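Side-chain contacts in 11R-lipoxygenase (Gersemia fruticosa, PDB 3VF1), which probably inserts molecular oxygen into polyunsaturated fatty acids at a non-heme iron, in a calcium-dependent manner: residues V502-Q505 with F506-I510; A654-A657 with A658-K661. All coordinates share one frame; numbering follows the deposited sequence.

From the N terminus, the chain first passes the PLAT domain and then enters the mostly helical lipoxygenase part. Interaction 1 comes first, within helix 491-514. Interaction 2 follows about 150 residues later, within helix 653-676. Each joins adjoining segments, so neither closes a loop; they stand in series and neither nest nor cross. Their centres are 10 Å apart, and the two helices run antiparallel here. A salt bridge from Lys661 to Asp509 joins them at 2.9 Å between NZ and OD2. Beside it, Phe506 packs on Met659 and Ile510 on Ala658. The two local contacts thus lie on facing helices of the lipoxygenase fold.

Interaction 1. Residues V502-Q505 with F506-I510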
loop_
_atom_site.group_PDB
_atom_site.type_symbol
_atom_site.label_atom_id
_atom_site.label_comp_id
_atom_site.label_asym_id
_atom_site.label_seq_id
_atom_site.Cartn_x
_atom_site.Cartn_y
_atom_site.Cartn_z
ATOM N N VAL A 502 -17.697 4.220 -0.292
ATOM C CA VAL A 502 -17.678 4.931 -1.566
ATOM C C VAL A 502 -16.971 4.109 -2.638
ATOM O O VAL A 502 -17.375 4.118 -3.801
ATOM C CB VAL A 502 -17.004 6.315 -1.434
ATOM C CG1 VAL A 502 -16.326 6.714 -2.732
ATOM C CG2 VAL A 502 -18.027 7.358 -1.014
ATOM N N ILE A 503 -15.922 3.396 -2.243
ATOM C CA ILE A 503 -15.199 2.529 -3.165
ATOM C C ILE A 503 -16.025 1.288 -3.487
ATOM O O ILE A 503 -15.998 0.788 -4.610
ATOM C CB ILE A 503 -13.842 2.091 -2.587
ATOM C CG1 ILE A 503 -12.874 3.275 -2.564
ATOM C CG2 ILE A 503 -13.250 0.957 -3.415
ATOM C CD1 ILE A 503 -11.585 3.000 -1.818
ATOM N N HIS A 504 -16.759 0.790 -2.499
ATOM C CA HIS A 504 -17.612 -0.373 -2.708
ATOM C C HIS A 504 -18.704 -0.042 -3.715
ATOM O O HIS A 504 -19.069 -0.871 -4.543
ATOM C CB HIS A 504 -18.245 -0.829 -1.394
ATOM C CG HIS A 504 -19.080 -2.062 -1.528
ATOM N ND1 HIS A 504 -20.419 -2.023 -1.853
ATOM C CD2 HIS A 504 -18.766 -3.372 -1.389
ATOM C CE1 HIS A 504 -20.894 -3.254 -1.905
ATOM N NE2 HIS A 504 -19.911 -4.092 -1.626
ATOM N N GLN A 505 -19.223 1.180 -3.636
ATOM C CA GLN A 505 -20.256 1.629 -4.557
ATOM C C GLN A 505 -19.706 1.708 -5.978
ATOM O O GLN A 505 -20.362 1.290 -6.931
ATOM C CB GLN A 505 -20.796 2.995 -4.130
ATOM C CG GLN A 505 -21.981 3.468 -4.951
ATOM C CD GLN A 505 -23.165 2.531 -4.841
ATOM O OE1 GLN A 505 -23.608 2.204 -3.742
ATOM N NE2 GLN A 505 -23.676 2.084 -5.983
ATOM N N PHE A 506 -18.496 2.242 -6.115
ATOM C CA PHE A 506 -17.867 2.383 -7.423
ATOM C C PHE A 506 -17.626 1.026 -8.075
ATOM O O PHE A 506 -17.969 0.816 -9.237
ATOM C CB PHE A 506 -16.546 3.145 -7.304
ATOM C CG PHE A 506 -15.716 3.116 -8.556
ATOM C CD1 PHE A 506 -16.202 3.655 -9.735
ATOM C CD2 PHE A 506 -14.449 2.557 -8.553
ATOM C CE1 PHE A 506 -15.443 3.631 -10.887
ATOM C CE2 PHE A 506 -13.684 2.533 -9.705
ATOM C CZ PHE A 506 -14.182 3.069 -10.873
ATOM N N VAL A 507 -17.032 0.106 -7.325
ATOM C CA VAL A 507 -16.755 -1.229 -7.838
ATOM C C VAL A 507 -18.048 -1.929 -8.239
ATOM O O VAL A 507 -18.097 -2.621 -9.252
ATOM C CB VAL A 507 -16.008 -2.086 -6.799
ATOM C CG1 VAL A 507 -15.978 -3.548 -7.226
ATOM C CG2 VAL A 507 -14.594 -1.558 -6.599
ATOM N N GLN A 508 -19.096 -1.739 -7.446
ATOM C CA GLN A 508 -20.387 -2.348 -7.735
ATOM C C GLN A 508 -20.974 -1.792 -9.028
ATOM O O GLN A 508 -21.525 -2.536 -9.837
ATOM C CB GLN A 508 -21.360 -2.113 -6.580
ATOM C CG GLN A 508 -22.713 -2.780 -6.769
ATOM C CD GLN A 508 -23.597 -2.667 -5.542
ATOM O OE1 GLN A 508 -24.356 -1.709 -5.396
ATOM N NE2 GLN A 508 -23.501 -3.646 -4.652
ATOM N N ASP A 509 -20.854 -0.481 -9.217
ATOM C CA ASP A 509 -21.361 0.164 -10.422
ATOM C C ASP A 509 -20.673 -0.398 -11.661
ATOM O O ASP A 509 -21.332 -0.748 -12.638
ATOM C CB ASP A 509 -21.158 1.679 -10.352
ATOM C CG ASP A 509 -22.058 2.342 -9.328
ATOM O OD1 ASP A 509 -22.996 1.676 -8.839
ATOM O OD2 ASP A 509 -21.834 3.533 -9.020
ATOM N N ILE A 510 -19.348 -0.487 -11.615
ATOM C CA ILE A 510 -18.575 -0.994 -12.741
ATOM C C ILE A 510 -18.953 -2.435 -13.056
ATOM O O ILE A 510 -19.202 -2.784 -14.208
ATOM C CB ILE A 510 -17.061 -0.932 -12.458
ATOM C CG1 ILE A 510 -16.598 0.523 -12.330
ATOM C CG2 ILE A 510 -16.280 -1.643 -13.556
ATOM C CD1 ILE A 510 -16.860 1.368 -13.563
#
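Gln505 and Asp509 meet one turn apart on helix 491-514, an i to i+4 pair in the helical part of the lipoxygenase fold. The Gln505 amide gives a hydrogen bond from NE2 to Asp509 OD1, 3.0 Å long. The carboxylate oxygen is met on its syn side, but from well out of its plane. OD1 lies close to the amide plane, but the bond is bent, 140° at the hydrogen. The amide and carboxylate planes are 51° apart. A bend in the Gln505 chain at chi2 brings NE2 over to the next turn. Asp509 OD2 goes to Lys661 of helix 653-676 in a salt bridge, so the carboxylate is held through both oxygens. With an alanine here, Lys661 is likely to lose its nearby carboxylate and the Gln505 amide its acceptor, leaving the amide freer to turn.

His504 and Gln508 form the neighbouring i to i+4 pair. Here the contact is looser: the extended Gln508 chain carries NE2 to 3.8 Å from His504 CE1. Ring and amide planes stand 72° apart. The His504 side chain also packs on Val561 and Thr565 of helix 557-579.

On the buried side, Ile503 and Val507 touch through their CG2 methyls at 4.3 Å. They face helix 557-579, which contributes His575 to the iron site. Phe506 turns toward helix 653-676, where its ring stacks on that of Phe662. Under the side chains the backbone bonds repeat regularly. The straightest runs from Val507 N to Ile503 O at 3.0 Å.

Interaction 2. Residues A654-A657 with A658-K661; sequences AAHA and AMAK
His656 and Met659 meet at the side of helix 653-676, three residues apart. The imidazole is the flat side-chain group here. The Met659 methyl CE approaches the ring obliquely. CE stands 4.4 Å from His656 CD2, a loose contact. The Met659 chain bends at its last torsion (chi3 39°), and the methyl ends beside the ring. Ring atom NE2 is hydrogen-bonded to the carbonyl O of Phe650, in the loop before the helix. That bond limits how the ring can turn. Asn648 of the same loop touches both His656 and Met659.

The backbone carries most of the rest, in four i to i+4 hydrogen bonds. Met659 N binds Ala655 O at 2.9 Å. Met659 CG sits beside its own backbone N, anti to the carbonyl carbon (chi1 -80°). This lays the start of the side chain along the previous turn, with CG 3.6 Å from Ala655 O. SD follows at 3.9 Å from the same Ala655 O. The methyls of Ala658 and Ala660 also lie against carbonyl oxygens. Ala658 CB is 3.4 Å from Ala655 O, and Ala660 CB is 3.4 Å from His656 O.

Lys661 touches the preceding turn only near its root, with CB 3.5 Å from Ala657 O. Its extended chain then leads away to Asp509, where NZ forms a salt bridge. Ala654, Ala658, Met659 and Lys661 make up the side facing helix 491-514. Ala654 packs there on Ile513, Ala658 on Ile510, and Lys661 also touches Gln505. Ala655 touches the loop residue Phe650, and Met659 reaches both Tyr645 of the loop and Phe506 of helix 491-514. Ala657 and Ala660 lie on the exposed side of helix 653-676.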
loop_
_atom_site.group_PDB
_atom_site.type_symbol
_atom_site.label_atom_id
_atom_site.label_comp_id
_atom_site.label_asym_id
_atom_site.label_seq_id
_atom_site.Cartn_x
_atom_site.Cartn_y
_atom_site.Cartn_z
ATOM N N ALA A 654 -20.464 4.376 -20.110
ATOM C CA ALA A 654 -21.115 3.999 -18.860
ATOM C C ALA A 654 -20.088 3.897 -17.734
ATOM O O ALA A 654 -20.382 4.215 -16.581
ATOM C CB ALA A 654 -21.857 2.685 -19.024
ATOM N N ALA A 655 -18.884 3.449 -18.073
ATOM C CA ALA A 655 -17.802 3.361 -17.099
ATOM C C ALA A 655 -17.387 4.761 -16.655
ATOM O O ALA A 655 -17.149 5.002 -15.474
ATOM C CB ALA A 655 -16.618 2.618 -17.689
ATOM N N HIS A 656 -17.308 5.681 -17.610
ATOM C CA HIS A 656 -16.950 7.064 -17.321
ATOM C C HIS A 656 -17.955 7.698 -16.365
ATOM O O HIS A 656 -17.584 8.485 -15.495
ATOM C CB HIS A 656 -16.873 7.873 -18.617
ATOM C CG HIS A 656 -15.783 7.428 -19.539
ATOM N ND1 HIS A 656 -15.838 7.618 -20.904
ATOM C CD2 HIS A 656 -14.606 6.806 -19.293
ATOM C CE1 HIS A 656 -14.743 7.127 -21.458
ATOM N NE2 HIS A 656 -13.979 6.630 -20.503
ATOM N N ALA A 657 -19.227 7.351 -16.531
ATOM C CA ALA A 657 -20.273 7.864 -15.653
ATOM C C ALA A 657 -20.064 7.356 -14.231
ATOM O O ALA A 657 -20.241 8.097 -13.266
ATOM C CB ALA A 657 -21.643 7.455 -16.166
ATOM N N ALA A 658 -19.685 6.086 -14.108
ATOM C CA ALA A 658 -19.440 5.486 -12.804
ATOM C C ALA A 658 -18.237 6.148 -12.137
ATOM O O ALA A 658 -18.268 6.464 -10.946
ATOM C CB ALA A 658 -19.210 3.993 -12.945
ATOM N N MET A 659 -17.181 6.356 -12.917
ATOM C CA MET A 659 -15.967 6.990 -12.424
ATOM C C MET A 659 -16.224 8.433 -11.990
ATOM O O MET A 659 -15.659 8.898 -11.004
ATOM C CB MET A 659 -14.881 6.959 -13.502
ATOM C CG MET A 659 -14.150 5.630 -13.601
ATOM S SD MET A 659 -13.248 5.427 -15.152
ATOM C CE MET A 659 -12.595 7.078 -15.395
ATOM N N ALA A 660 -17.073 9.141 -12.726
ATOM C CA ALA A 660 -17.373 10.532 -12.407
ATOM C C ALA A 660 -18.176 10.624 -11.112
ATOM O O ALA A 660 -17.956 11.520 -10.298
ATOM C CB ALA A 660 -18.130 11.186 -13.552
ATOM N N LYS A 661 -19.109 9.697 -10.932
ATOM C CA LYS A 661 -19.901 9.626 -9.710
ATOM C C LYS A 661 -18.981 9.336 -8.529
ATOM O O LYS A 661 -19.167 9.861 -7.428
ATOM C CB LYS A 661 -20.956 8.528 -9.843
ATOM C CG LYS A 661 -21.732 8.222 -8.572
ATOM C CD LYS A 661 -22.526 6.934 -8.733
ATOM C CE LYS A 661 -23.163 6.492 -7.428
ATOM N NZ LYS A 661 -23.697 5.105 -7.528
#